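Local coordinates for bifunctional protein PutA (Bdellovibrio bacteriovorus, PDB 5UR2), which probably oxidises proline to glutamate in two steps, with an FAD-dependent proline dehydrogenase and an NAD-dependent L-glutamate gamma-semialdehyde dehydrogenase on one chain, at residues Ile270-Tyr275 / Val299-Gly304; Glu378-Tyr383 / Arg399-Ala404; Gly659-Met664 / Gln688-Phe693; Arg602-His607 / Val652-Val657. One frame throughout, in Å; residues are numbered along the deposited sequence.

Contact 1 (Ile270-Tyr275 / Val299-Gly304). With P5F (N-propargylglycine-modified flavin adenine dinucleotide), chain F.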
# COMPACT_ATOMS: atom_id res chain seq x y z
N ILE B 270 42.78 31.84 -16.80
CA ILE B 270 41.76 30.80 -16.64
C ILE B 270 41.48 30.66 -15.15
O ILE B 270 42.36 30.90 -14.30
CB ILE B 270 42.23 29.44 -17.26
CG1 ILE B 270 41.16 28.33 -17.17
CG2 ILE B 270 43.49 28.95 -16.59
CD1 ILE B 270 39.97 28.46 -18.08
N VAL B 271 40.23 30.31 -14.81
CA VAL B 271 39.81 30.12 -13.43
C VAL B 271 39.92 28.66 -13.05
O VAL B 271 39.52 27.77 -13.80
CB VAL B 271 38.38 30.64 -13.21
CG1 VAL B 271 37.89 30.23 -11.83
CG2 VAL B 271 38.35 32.16 -13.34
N ILE B 272 40.43 28.40 -11.84
CA ILE B 272 40.39 27.09 -11.22
C ILE B 272 39.64 27.20 -9.90
O ILE B 272 39.87 28.13 -9.13
CB ILE B 272 41.82 26.52 -11.02
CG1 ILE B 272 42.44 26.14 -12.38
CG2 ILE B 272 41.80 25.33 -10.08
CD1 ILE B 272 41.72 24.99 -13.09
N GLN B 273 38.73 26.24 -9.65
CA GLN B 273 37.86 26.22 -8.47
C GLN B 273 38.39 25.20 -7.46
O GLN B 273 38.30 23.99 -7.68
CB GLN B 273 36.42 25.89 -8.84
CG GLN B 273 35.79 26.87 -9.85
CD GLN B 273 34.91 26.19 -10.87
OE1 GLN B 273 35.25 25.11 -11.37
NE2 GLN B 273 33.79 26.82 -11.22
N ALA B 274 38.93 25.69 -6.34
CA ALA B 274 39.52 24.81 -5.35
C ALA B 274 38.50 23.93 -4.63
O ALA B 274 38.89 22.99 -3.95
CB ALA B 274 40.31 25.62 -4.31
N TYR B 275 37.21 24.21 -4.75
CA TYR B 275 36.28 23.30 -4.09
C TYR B 275 36.05 22.03 -4.89
O TYR B 275 35.30 21.16 -4.42
CB TYR B 275 34.95 24.02 -3.78
CG TYR B 275 33.97 24.31 -4.91
CD1 TYR B 275 34.31 24.17 -6.26
CD2 TYR B 275 32.68 24.78 -4.60
CE1 TYR B 275 33.37 24.46 -7.28
CE2 TYR B 275 31.75 25.08 -5.60
CZ TYR B 275 32.09 24.91 -6.93
OH TYR B 275 31.14 25.23 -7.89
N VAL B 299 46.41 32.02 -13.59
CA VAL B 299 45.34 31.23 -12.99
C VAL B 299 44.67 32.08 -11.92
O VAL B 299 45.32 32.53 -10.97
CB VAL B 299 45.86 29.92 -12.38
CG1 VAL B 299 44.73 29.23 -11.63
CG2 VAL B 299 46.38 29.03 -13.46
N ARG B 300 43.37 32.33 -12.07
CA ARG B 300 42.61 32.99 -11.01
C ARG B 300 42.05 31.90 -10.11
O ARG B 300 41.13 31.18 -10.50
CB ARG B 300 41.49 33.86 -11.57
CG ARG B 300 40.64 34.48 -10.48
CD ARG B 300 39.32 34.98 -11.01
NE ARG B 300 39.49 36.08 -11.96
CZ ARG B 300 38.54 36.45 -12.81
NH1 ARG B 300 37.38 35.79 -12.83
NH2 ARG B 300 38.75 37.46 -13.65
N LEU B 301 42.59 31.79 -8.91
CA LEU B 301 42.21 30.70 -8.01
C LEU B 301 41.04 31.17 -7.16
O LEU B 301 41.15 32.17 -6.44
CB LEU B 301 43.41 30.29 -7.16
CG LEU B 301 43.26 29.04 -6.29
CD1 LEU B 301 43.02 27.78 -7.12
CD2 LEU B 301 44.49 28.90 -5.40
N VAL B 302 39.90 30.50 -7.30
CA VAL B 302 38.70 30.79 -6.52
C VAL B 302 38.35 29.54 -5.72
O VAL B 302 38.98 28.50 -5.89
CB VAL B 302 37.51 31.23 -7.40
CG1 VAL B 302 37.92 32.32 -8.37
CG2 VAL B 302 36.92 30.04 -8.17
N LYS B 303 37.34 29.65 -4.86
CA LYS B 303 36.85 28.42 -4.24
C LYS B 303 35.78 27.75 -5.10
O LYS B 303 35.96 26.60 -5.50
CB LYS B 303 36.38 28.70 -2.81
CG LYS B 303 37.59 28.94 -1.94
CD LYS B 303 37.33 29.26 -0.52
CE LYS B 303 38.64 29.75 0.12
NZ LYS B 303 38.46 30.24 1.50
N GLY B 304 34.72 28.47 -5.46
CA GLY B 304 33.71 27.93 -6.36
C GLY B 304 32.31 28.45 -6.10
O GLY B 304 31.91 28.61 -4.95
PA P5F F . 34.79 31.53 1.98
O1A P5F F . 36.17 31.39 2.72
O2A P5F F . 33.61 31.74 2.79
O5B P5F F . 34.38 30.32 1.19
C5B P5F F . 33.05 30.04 0.74
C4B P5F F . 33.12 28.93 -0.31
O4B P5F F . 33.39 27.66 0.23
C3B P5F F . 31.90 28.71 -1.15
O3B P5F F . 31.76 29.65 -2.14
C2B P5F F . 32.11 27.35 -1.68
O2B P5F F . 32.96 27.42 -2.77
C1B P5F F . 32.81 26.66 -0.56
N9A P5F F . 31.94 25.88 0.29
C8A P5F F . 30.83 26.30 1.00
N7A P5F F . 30.33 25.26 1.67
C5A P5F F . 31.11 24.12 1.44
C6A P5F F . 31.06 22.79 1.84
N6A P5F F . 30.03 22.33 2.73
N1A P5F F . 31.97 21.91 1.40
C2A P5F F . 32.96 22.29 0.56
N3A P5F F . 33.02 23.58 0.13
C4A P5F F . 32.14 24.50 0.54
N1 P5F F . 33.47 31.08 -8.72
C2 P5F F . 33.46 30.11 -9.79
O2 P5F F . 33.05 28.83 -9.51
N3 P5F F . 33.89 30.47 -11.11
C4 P5F F . 34.32 31.78 -11.43
O4 P5F F . 34.73 32.06 -12.74
C4X P5F F . 34.32 32.80 -10.30
N5 P5F F . 34.62 34.21 -10.55
C5X P5F F . 35.01 35.00 -9.36
C6 P5F F . 35.85 36.23 -9.53
C7 P5F F . 36.30 36.94 -8.39
C7M P5F F . 37.14 38.19 -8.58
C8 P5F F . 35.97 36.49 -7.08
C8M P5F F . 36.44 37.22 -5.84
C9 P5F F . 35.19 35.33 -6.91
C9A P5F F . 34.70 34.58 -8.10
N10 P5F F . 33.91 33.36 -7.92
C10 P5F F . 33.90 32.43 -9.02
C1' P5F F . 33.30 32.98 -6.62
C2' P5F F . 34.29 32.27 -5.69
O2' P5F F . 34.58 31.04 -6.23
C3' P5F F . 33.80 32.10 -4.25
O3' P5F F . 32.67 31.30 -4.26
C4' P5F F . 33.45 33.39 -3.53
O4' P5F F . 34.24 34.39 -4.07
C5' P5F F . 33.52 33.33 -1.99
O5' P5F F . 34.62 32.58 -1.50
P P5F F . 35.54 32.99 -0.23
O1P P5F F . 37.04 32.49 -0.22
O2P P5F F . 35.28 34.54 -0.19
O3P P5F F . 34.56 32.66 1.05
C21 P5F F . 32.47 34.66 -11.97
C22 P5F F . 33.64 34.48 -11.32
C23 P5F F . 32.13 33.85 -13.24
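Tyr275 lies flat against Gly304. The CA of Gly304 sits 3.4 Å from the centroid of the Tyr275 ring, almost on the ring normal, in a CH-pi contact over the face. The ring gets there because CG stands between the backbone N and the carbonyl carbon (chi1 74°), which lays it over Gly304, just past the end of strand 298-302. Its OH bonds to the backbone N of Tyr306. Gln273 and Val302 lie side by side and point the same way, and both touch P5F. Gln273 NE2 donates to P5F O2 at 2.7 Å and also to the backbone of Glu241. Val271 and Arg300 share that face: Val271 CG2 meets Arg300 CD at 3.8 Å. The Arg300 guanidinium is held by Asp239 and Ser196. On the other face Ile272 CG1 packs on Val299 CG1 at 3.9 Å. Ile272 also packs on helices 246-257 and 279-293. The backbones pair in parallel, and Val302 N reaches Ile272 O at 3.0 Å in a nearly straight bond. Lys303 NZ bonds to P5F O1A at 2.8 Å and also forms a salt bridge with Asp331. This is a beta-alpha-beta unit of the proline dehydrogenase TIM barrel, with the modified flavin at the C-terminal ends of its strands.

Contact 2 (Glu378-Tyr383 / Arg399-Ala404); sequences EFQMLY and RMREYA. With P5F (N-propargylglycine-modified flavin adenine dinucleotide), chain F.
Glu378 meets Arg399 and Arg401 beside two parallel strands, the seventh and eighth of the proline dehydrogenase TIM barrel. This end is a tight salt-bridge network. Arg401 grips the carboxylate side-on, with NE to Glu378 OE2 at 2.8 Å and NH2 to Glu378 OE1 at 3.1 Å. Both oxygens are met from above the carboxylate plane, and the two flat groups are 53° apart. Arg399 NE approaches Glu378 OE1 on its anti side at 2.9 Å, with the planes perpendicular. Gln380 NE2 takes the anti lone pair of Glu378 OE2. Each oxygen thus has two donors, which should favour the charged carboxylate. The Glu378 chain is extended, with CG anti to the backbone N (chi1 -173°), and this carries its acid across to both arginines. Arg399 NH1 also bonds to Glu375 O. On another face Met381 and Met400 cross at about a right angle, with their CE atoms 3.8 Å apart. At the looser far end Tyr383 is partly exposed, and its ring lies obliquely to Glu402, whose OE2 is salt-bridged to Lys390. Beside the flavin, Leu382 and Tyr403 lie side by side. Leu382 CD2 touches Tyr403 CD2 at 3.7 Å and P5F C8 at 3.5 Å.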
# COMPACT_ATOMS: atom_id res chain seq x y z
N GLU B 378 48.62 39.15 -6.70
CA GLU B 378 47.41 39.89 -7.03
C GLU B 378 46.25 39.26 -6.27
O GLU B 378 46.08 38.04 -6.27
CB GLU B 378 47.14 39.87 -8.52
CG GLU B 378 45.99 40.75 -8.92
CD GLU B 378 45.86 40.85 -10.42
OE1 GLU B 378 46.75 41.47 -11.05
OE2 GLU B 378 44.85 40.33 -10.96
N PHE B 379 45.47 40.10 -5.62
CA PHE B 379 44.30 39.64 -4.90
C PHE B 379 43.04 40.16 -5.58
O PHE B 379 43.05 41.23 -6.20
CB PHE B 379 44.38 40.06 -3.43
CG PHE B 379 45.45 39.34 -2.67
CD1 PHE B 379 45.28 38.01 -2.30
CD2 PHE B 379 46.64 39.97 -2.33
CE1 PHE B 379 46.26 37.32 -1.62
CE2 PHE B 379 47.64 39.29 -1.63
CZ PHE B 379 47.45 37.96 -1.28
N GLN B 380 41.96 39.38 -5.49
CA GLN B 380 40.73 39.74 -6.19
C GLN B 380 39.53 39.51 -5.29
O GLN B 380 39.48 38.55 -4.53
CB GLN B 380 40.60 38.96 -7.51
CG GLN B 380 41.77 39.19 -8.49
CD GLN B 380 41.57 38.53 -9.86
OE1 GLN B 380 40.50 38.00 -10.15
NE2 GLN B 380 42.60 38.58 -10.70
N MET B 381 38.58 40.44 -5.38
CA MET B 381 37.34 40.40 -4.61
C MET B 381 36.21 40.96 -5.46
O MET B 381 36.44 41.73 -6.39
CB MET B 381 37.44 41.23 -3.32
CG MET B 381 38.44 40.74 -2.32
SD MET B 381 38.39 41.78 -0.85
CE MET B 381 39.79 41.11 0.04
N LEU B 382 34.98 40.60 -5.10
CA LEU B 382 33.82 41.08 -5.83
C LEU B 382 33.54 42.54 -5.49
O LEU B 382 33.72 42.97 -4.34
CB LEU B 382 32.60 40.22 -5.53
CG LEU B 382 32.68 38.72 -5.78
CD1 LEU B 382 31.36 38.12 -5.38
CD2 LEU B 382 32.98 38.38 -7.24
N TYR B 383 33.13 43.31 -6.50
CA TYR B 383 32.68 44.68 -6.26
C TYR B 383 31.59 44.72 -5.20
O TYR B 383 30.67 43.89 -5.19
CB TYR B 383 32.21 45.30 -7.58
CG TYR B 383 31.54 46.65 -7.47
CD1 TYR B 383 32.29 47.82 -7.32
CD2 TYR B 383 30.16 46.76 -7.51
CE1 TYR B 383 31.67 49.06 -7.22
CE2 TYR B 383 29.52 47.98 -7.41
CZ TYR B 383 30.28 49.12 -7.26
OH TYR B 383 29.62 50.32 -7.16
N ARG B 399 48.28 44.56 -4.71
CA ARG B 399 47.44 44.86 -5.87
C ARG B 399 46.08 44.17 -5.73
O ARG B 399 46.01 42.94 -5.60
CB ARG B 399 48.15 44.41 -7.14
CG ARG B 399 47.38 44.76 -8.40
CD ARG B 399 48.26 44.69 -9.63
NE ARG B 399 48.66 43.33 -9.96
CZ ARG B 399 49.84 42.80 -9.65
NH1 ARG B 399 50.75 43.53 -9.01
NH2 ARG B 399 50.12 41.55 -10.00
N MET B 400 45.01 44.96 -5.78
CA MET B 400 43.65 44.48 -5.59
C MET B 400 42.85 44.73 -6.86
O MET B 400 42.83 45.86 -7.38
CB MET B 400 42.97 45.17 -4.40
CG MET B 400 41.46 44.89 -4.29
SD MET B 400 41.02 43.17 -3.91
CE MET B 400 42.00 42.98 -2.41
N ARG B 401 42.18 43.69 -7.35
CA ARG B 401 41.36 43.78 -8.55
C ARG B 401 39.92 43.44 -8.19
O ARG B 401 39.66 42.38 -7.60
CB ARG B 401 41.87 42.83 -9.64
CG ARG B 401 41.08 42.90 -10.93
CD ARG B 401 41.66 41.99 -12.04
NE ARG B 401 43.10 42.15 -12.16
CZ ARG B 401 43.69 43.11 -12.88
NH1 ARG B 401 42.96 43.99 -13.53
NH2 ARG B 401 45.01 43.18 -12.92
N GLU B 402 39.00 44.32 -8.54
CA GLU B 402 37.58 44.11 -8.26
C GLU B 402 36.89 43.49 -9.47
O GLU B 402 36.98 44.02 -10.58
CB GLU B 402 36.88 45.42 -7.91
CG GLU B 402 37.12 45.93 -6.51
CD GLU B 402 36.20 47.09 -6.19
OE1 GLU B 402 36.38 48.15 -6.83
OE2 GLU B 402 35.32 46.96 -5.30
N TYR B 403 36.20 42.38 -9.23
CA TYR B 403 35.30 41.82 -10.22
C TYR B 403 34.14 42.78 -10.45
O TYR B 403 33.40 43.11 -9.52
CB TYR B 403 34.80 40.46 -9.73
CG TYR B 403 34.04 39.69 -10.76
CD1 TYR B 403 34.70 39.00 -11.78
CD2 TYR B 403 32.64 39.64 -10.72
CE1 TYR B 403 33.99 38.29 -12.73
CE2 TYR B 403 31.93 38.93 -11.67
CZ TYR B 403 32.60 38.25 -12.67
OH TYR B 403 31.88 37.55 -13.62
N ALA B 404 33.98 43.23 -11.69
CA ALA B 404 33.11 44.36 -12.01
C ALA B 404 31.98 43.92 -12.92
O ALA B 404 32.10 43.96 -14.16
CB ALA B 404 33.93 45.48 -12.66
PA P5F F . 34.79 31.53 1.98
O1A P5F F . 36.17 31.39 2.72
O2A P5F F . 33.61 31.74 2.79
O5B P5F F . 34.38 30.32 1.19
C5B P5F F . 33.05 30.04 0.74
C4B P5F F . 33.12 28.93 -0.31
O4B P5F F . 33.39 27.66 0.23
C3B P5F F . 31.90 28.71 -1.15
O3B P5F F . 31.76 29.65 -2.14
C2B P5F F . 32.11 27.35 -1.68
O2B P5F F . 32.96 27.42 -2.77
C1B P5F F . 32.81 26.66 -0.56
N9A P5F F . 31.94 25.88 0.29
C8A P5F F . 30.83 26.30 1.00
N7A P5F F . 30.33 25.26 1.67
C5A P5F F . 31.11 24.12 1.44
C6A P5F F . 31.06 22.79 1.84
N6A P5F F . 30.03 22.33 2.73
N1A P5F F . 31.97 21.91 1.40
C2A P5F F . 32.96 22.29 0.56
N3A P5F F . 33.02 23.58 0.13
C4A P5F F . 32.14 24.50 0.54
N1 P5F F . 33.47 31.08 -8.72
C2 P5F F . 33.46 30.11 -9.79
O2 P5F F . 33.05 28.83 -9.51
N3 P5F F . 33.89 30.47 -11.11
C4 P5F F . 34.32 31.78 -11.43
O4 P5F F . 34.73 32.06 -12.74
C4X P5F F . 34.32 32.80 -10.30
N5 P5F F . 34.62 34.21 -10.55
C5X P5F F . 35.01 35.00 -9.36
C6 P5F F . 35.85 36.23 -9.53
C7 P5F F . 36.30 36.94 -8.39
C7M P5F F . 37.14 38.19 -8.58
C8 P5F F . 35.97 36.49 -7.08
C8M P5F F . 36.44 37.22 -5.84
C9 P5F F . 35.19 35.33 -6.91
C9A P5F F . 34.70 34.58 -8.10
N10 P5F F . 33.91 33.36 -7.92
C10 P5F F . 33.90 32.43 -9.02
C1' P5F F . 33.30 32.98 -6.62
C2' P5F F . 34.29 32.27 -5.69
O2' P5F F . 34.58 31.04 -6.23
C3' P5F F . 33.80 32.10 -4.25
O3' P5F F . 32.67 31.30 -4.26
C4' P5F F . 33.45 33.39 -3.53
O4' P5F F . 34.24 34.39 -4.07
C5' P5F F . 33.52 33.33 -1.99
O5' P5F F . 34.62 32.58 -1.50
P P5F F . 35.54 32.99 -0.23
O1P P5F F . 37.04 32.49 -0.22
O2P P5F F . 35.28 34.54 -0.19
O3P P5F F . 34.56 32.66 1.05
C21 P5F F . 32.47 34.66 -11.97
C22 P5F F . 33.64 34.48 -11.32
C23 P5F F . 32.13 33.85 -13.24

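Contact 3 (Gly659-Met664 / Gln688-Phe693)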
# COMPACT_ATOMS: atom_id res chain seq x y z
N GLY B 659 4.62 -13.67 -11.17
CA GLY B 659 4.25 -15.06 -11.30
C GLY B 659 3.46 -15.40 -12.55
O GLY B 659 2.94 -16.52 -12.65
N ASN B 660 3.28 -14.46 -13.46
CA ASN B 660 2.60 -14.77 -14.71
C ASN B 660 3.60 -15.22 -15.76
O ASN B 660 4.80 -14.97 -15.66
CB ASN B 660 1.81 -13.56 -15.20
CG ASN B 660 0.87 -13.02 -14.14
OD1 ASN B 660 -0.22 -13.57 -13.92
ND2 ASN B 660 1.29 -11.94 -13.46
N THR B 661 3.09 -15.90 -16.79
CA THR B 661 3.90 -16.14 -17.98
C THR B 661 3.48 -15.15 -19.06
O THR B 661 2.45 -14.47 -18.95
CB THR B 661 3.79 -17.59 -18.46
OG1 THR B 661 2.44 -17.91 -18.79
CG2 THR B 661 4.27 -18.54 -17.35
N VAL B 662 4.29 -15.06 -20.12
CA VAL B 662 4.23 -13.93 -21.04
C VAL B 662 4.36 -14.40 -22.48
O VAL B 662 5.21 -15.23 -22.80
CB VAL B 662 5.35 -12.91 -20.73
CG1 VAL B 662 5.40 -11.84 -21.82
CG2 VAL B 662 5.15 -12.28 -19.36
N VAL B 663 3.52 -13.85 -23.36
CA VAL B 663 3.76 -13.85 -24.80
C VAL B 663 3.93 -12.39 -25.19
O VAL B 663 2.99 -11.60 -25.05
CB VAL B 663 2.62 -14.49 -25.59
CG1 VAL B 663 2.97 -14.45 -27.09
CG2 VAL B 663 2.36 -15.92 -25.11
N MET B 664 5.12 -12.02 -25.64
CA MET B 664 5.36 -10.63 -26.02
C MET B 664 5.37 -10.52 -27.54
O MET B 664 6.01 -11.32 -28.23
CB MET B 664 6.66 -10.09 -25.41
CG MET B 664 7.92 -10.85 -25.78
SD MET B 664 9.36 -9.88 -25.25
CE MET B 664 10.56 -11.15 -24.96
N GLN B 688 12.05 -22.32 -19.94
CA GLN B 688 11.38 -22.34 -21.22
C GLN B 688 9.88 -22.11 -21.05
O GLN B 688 9.24 -22.69 -20.15
CB GLN B 688 11.62 -23.68 -21.92
CG GLN B 688 11.06 -24.86 -21.18
CD GLN B 688 11.17 -26.14 -21.98
OE1 GLN B 688 12.20 -26.41 -22.60
NE2 GLN B 688 10.10 -26.92 -21.98
N GLY B 689 9.32 -21.26 -21.91
CA GLY B 689 7.89 -21.00 -21.93
C GLY B 689 7.42 -19.90 -20.98
O GLY B 689 6.29 -19.42 -21.15
N VAL B 690 8.23 -19.50 -20.00
CA VAL B 690 7.81 -18.44 -19.09
C VAL B 690 7.63 -17.14 -19.85
O VAL B 690 6.64 -16.41 -19.65
CB VAL B 690 8.81 -18.30 -17.92
CG1 VAL B 690 8.47 -17.09 -17.03
CG2 VAL B 690 8.82 -19.60 -17.08
N ILE B 691 8.54 -16.85 -20.78
CA ILE B 691 8.46 -15.68 -21.65
C ILE B 691 8.64 -16.16 -23.08
O ILE B 691 9.59 -16.89 -23.38
CB ILE B 691 9.52 -14.62 -21.26
CG1 ILE B 691 9.21 -14.07 -19.86
CG2 ILE B 691 9.56 -13.49 -22.26
CD1 ILE B 691 10.35 -13.37 -19.19
N ASN B 692 7.71 -15.79 -23.96
CA ASN B 692 7.78 -16.20 -25.36
C ASN B 692 7.81 -14.98 -26.27
O ASN B 692 7.14 -13.98 -26.01
CB ASN B 692 6.61 -17.11 -25.73
CG ASN B 692 6.53 -18.33 -24.83
OD1 ASN B 692 7.14 -19.36 -25.11
ND2 ASN B 692 5.82 -18.20 -23.71
N PHE B 693 8.60 -15.08 -27.34
CA PHE B 693 8.92 -13.98 -28.23
C PHE B 693 8.21 -14.19 -29.56
O PHE B 693 8.58 -15.09 -30.33
CB PHE B 693 10.43 -13.90 -28.43
CG PHE B 693 10.88 -12.77 -29.31
CD1 PHE B 693 10.71 -11.46 -28.91
CD2 PHE B 693 11.53 -13.03 -30.51
CE1 PHE B 693 11.17 -10.41 -29.71
CE2 PHE B 693 11.99 -12.00 -31.31
CZ PHE B 693 11.81 -10.69 -30.92
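Asn692 holds Val662 O of the neighbouring strand with both its backbone N and its side-chain ND2. Its CG lies beside its own backbone N (chi1 -56°), which brings ND2 round to Val662 O at 3.2 Å. The backbone N of Asn692 reaches the same Val662 O at 2.8 Å, from the opposite face of the carbonyl plane. ND2 also donates to Gly689 O at 2.9 Å, so the amide ties the strand to the turn before it. The OD1 of Asn692 accepts from the backbone N of Asn502. Met664 has CG between its backbone N and carbonyl carbon (chi1 59°), and its chain is extended beyond. This carries CE over to the second strand, 3.7 Å from Ile691 CG2 and 4.0 Å from Phe693 CD1. The Phe693 ring is met obliquely. Val662 joins this apolar face, with CB 4.1 Å from Ile691 CG1. The two strands and helix 671-684 form a right-handed beta-alpha-beta unit within the Rossmann-like part of the aldehyde dehydrogenase region. On its other side strand 661-665 pairs in parallel with strand 623-638. Helix 532-549 packs on the Val663 and Asn692 face, while helices 646-657 and 671-684 cover the Met664 face.

Contact 4 (Arg602-His607 / Val652-Val657); sequences RYYARH and VTAAAV
Tyr604 presents one ring face to Ala654. The methyl CB of Ala654 lies 4.0 Å from the centroid of the Tyr604 ring, a CH-pi contact displaced toward the rim, and 3.7 Å from Tyr604 CD2. Thr653 OG1 lies at the ring edge, in its plane, 3.8 Å from Tyr604 CD2, and the two side chains cross at about a right angle. That hydroxyl bonds to the backbone O of Ala649 in its own helix. Tyr604 CG stands beside the backbone N (chi1 -64°), which lays the ring against Ala654. Its OH bonds to the backbone N of Gly956, which fixes the far end of the ring. The ring also meets that of Tyr960. The Tyr604 backbone is covered as well: Val657 CG1 sits 3.8 Å from Tyr604 O. Next along the helix, Ala605 offers its CA to Val657 CG2 at 4.3 Å. Its side chain rests on Ala558 of helix 554-570. The axes of the two short segments come within 9.2 Å and incline by 20°. No hydrogen bond crosses between the segments. This is near-parallel helix packing in the aldehyde dehydrogenase fold, with the Tyr604 side chain about 9 Å from the side chain of Glu746, a predicted active-site residue.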
# COMPACT_ATOMS: atom_id res chain seq x y z
N ARG B 602 14.60 -3.53 -11.58
CA ARG B 602 14.93 -3.47 -10.17
C ARG B 602 13.73 -3.04 -9.33
O ARG B 602 13.52 -3.58 -8.24
CB ARG B 602 16.12 -2.52 -9.94
CG ARG B 602 17.33 -2.92 -10.75
CD ARG B 602 18.57 -2.70 -9.93
NE ARG B 602 19.78 -2.87 -10.72
CZ ARG B 602 20.37 -4.04 -10.95
NH1 ARG B 602 19.86 -5.17 -10.47
NH2 ARG B 602 21.49 -4.08 -11.66
N TYR B 603 12.93 -2.11 -9.84
CA TYR B 603 11.79 -1.62 -9.07
C TYR B 603 10.72 -2.70 -8.91
O TYR B 603 10.20 -2.92 -7.81
CB TYR B 603 11.20 -0.38 -9.73
CG TYR B 603 10.06 0.28 -8.98
CD1 TYR B 603 10.31 1.30 -8.06
CD2 TYR B 603 8.74 -0.09 -9.21
CE1 TYR B 603 9.25 1.95 -7.38
CE2 TYR B 603 7.68 0.53 -8.54
CZ TYR B 603 7.94 1.55 -7.62
OH TYR B 603 6.90 2.16 -6.97
N TYR B 604 10.37 -3.39 -9.99
CA TYR B 604 9.34 -4.41 -9.83
C TYR B 604 9.87 -5.59 -9.04
O TYR B 604 9.12 -6.21 -8.28
CB TYR B 604 8.78 -4.84 -11.20
CG TYR B 604 8.08 -3.70 -11.92
CD1 TYR B 604 7.30 -2.78 -11.21
CD2 TYR B 604 8.24 -3.50 -13.29
CE1 TYR B 604 6.67 -1.72 -11.84
CE2 TYR B 604 7.63 -2.43 -13.94
CZ TYR B 604 6.85 -1.54 -13.21
OH TYR B 604 6.24 -0.48 -13.83
N ALA B 605 11.17 -5.90 -9.17
CA ALA B 605 11.73 -6.95 -8.33
C ALA B 605 11.71 -6.54 -6.87
O ALA B 605 11.31 -7.34 -6.00
CB ALA B 605 13.15 -7.32 -8.78
N ARG B 606 12.08 -5.29 -6.58
CA ARG B 606 11.99 -4.80 -5.21
C ARG B 606 10.55 -4.85 -4.70
O ARG B 606 10.30 -5.27 -3.57
CB ARG B 606 12.54 -3.37 -5.14
CG ARG B 606 12.44 -2.71 -3.77
CD ARG B 606 13.00 -1.27 -3.85
NE ARG B 606 13.04 -0.61 -2.55
CZ ARG B 606 11.97 -0.11 -1.95
NH1 ARG B 606 10.77 -0.20 -2.52
NH2 ARG B 606 12.09 0.47 -0.77
N HIS B 607 9.58 -4.45 -5.53
CA HIS B 607 8.19 -4.43 -5.08
C HIS B 607 7.68 -5.84 -4.79
O HIS B 607 6.98 -6.06 -3.79
CB HIS B 607 7.31 -3.74 -6.12
CG HIS B 607 6.02 -3.20 -5.58
ND1 HIS B 607 5.01 -2.74 -6.39
CD2 HIS B 607 5.58 -3.05 -4.31
CE1 HIS B 607 4.00 -2.32 -5.64
NE2 HIS B 607 4.32 -2.50 -4.37
N VAL B 652 7.01 -6.81 -19.37
CA VAL B 652 7.37 -8.22 -19.29
C VAL B 652 7.83 -8.59 -17.88
O VAL B 652 7.45 -9.64 -17.35
CB VAL B 652 8.45 -8.57 -20.34
CG1 VAL B 652 9.00 -9.99 -20.13
CG2 VAL B 652 7.88 -8.48 -21.73
N THR B 653 8.70 -7.76 -17.28
CA THR B 653 9.22 -8.12 -15.96
C THR B 653 8.15 -7.97 -14.89
O THR B 653 8.10 -8.78 -13.94
CB THR B 653 10.45 -7.29 -15.58
OG1 THR B 653 10.14 -5.90 -15.62
CG2 THR B 653 11.60 -7.58 -16.50
N ALA B 654 7.28 -6.96 -15.00
CA ALA B 654 6.20 -6.83 -14.02
C ALA B 654 5.31 -8.06 -14.07
O ALA B 654 5.05 -8.69 -13.03
CB ALA B 654 5.37 -5.57 -14.27
N ALA B 655 4.89 -8.46 -15.27
CA ALA B 655 4.04 -9.63 -15.42
C ALA B 655 4.74 -10.88 -14.89
O ALA B 655 4.17 -11.64 -14.11
CB ALA B 655 3.67 -9.82 -16.89
N ALA B 656 5.98 -11.10 -15.32
CA ALA B 656 6.68 -12.32 -14.96
C ALA B 656 7.05 -12.35 -13.48
O ALA B 656 6.86 -13.38 -12.82
CB ALA B 656 7.92 -12.49 -15.84
N VAL B 657 7.55 -11.23 -12.93
CA VAL B 657 7.95 -11.27 -11.53
C VAL B 657 6.72 -11.50 -10.65
O VAL B 657 6.83 -12.11 -9.58
CB VAL B 657 8.71 -10.00 -11.10
CG1 VAL B 657 7.73 -8.88 -10.66
CG2 VAL B 657 9.65 -10.32 -9.95

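In the fold
From the N terminus, contact 1 closes first, joining strands 268-273 and 298-302 across helix 279-293. Contact 2 follows, joining strands 379-382 and 400-406 across helix 387-395. Both belong to the same closed barrel and touch P5F; their centres are 14 Å apart. Contact 4 comes next and closes a longer loop, linking helices 587-611 and 646-657. Contact 3 begins just after it, where helix 646-657 leads into strand 661-665. These two meet: Ile691 and Val662 pack on helix 646-657. The four loops run in series, and none nests or crosses. Contacts 1 and 3 lie about 57 Å apart between centres, on opposite sides of the chain's centre.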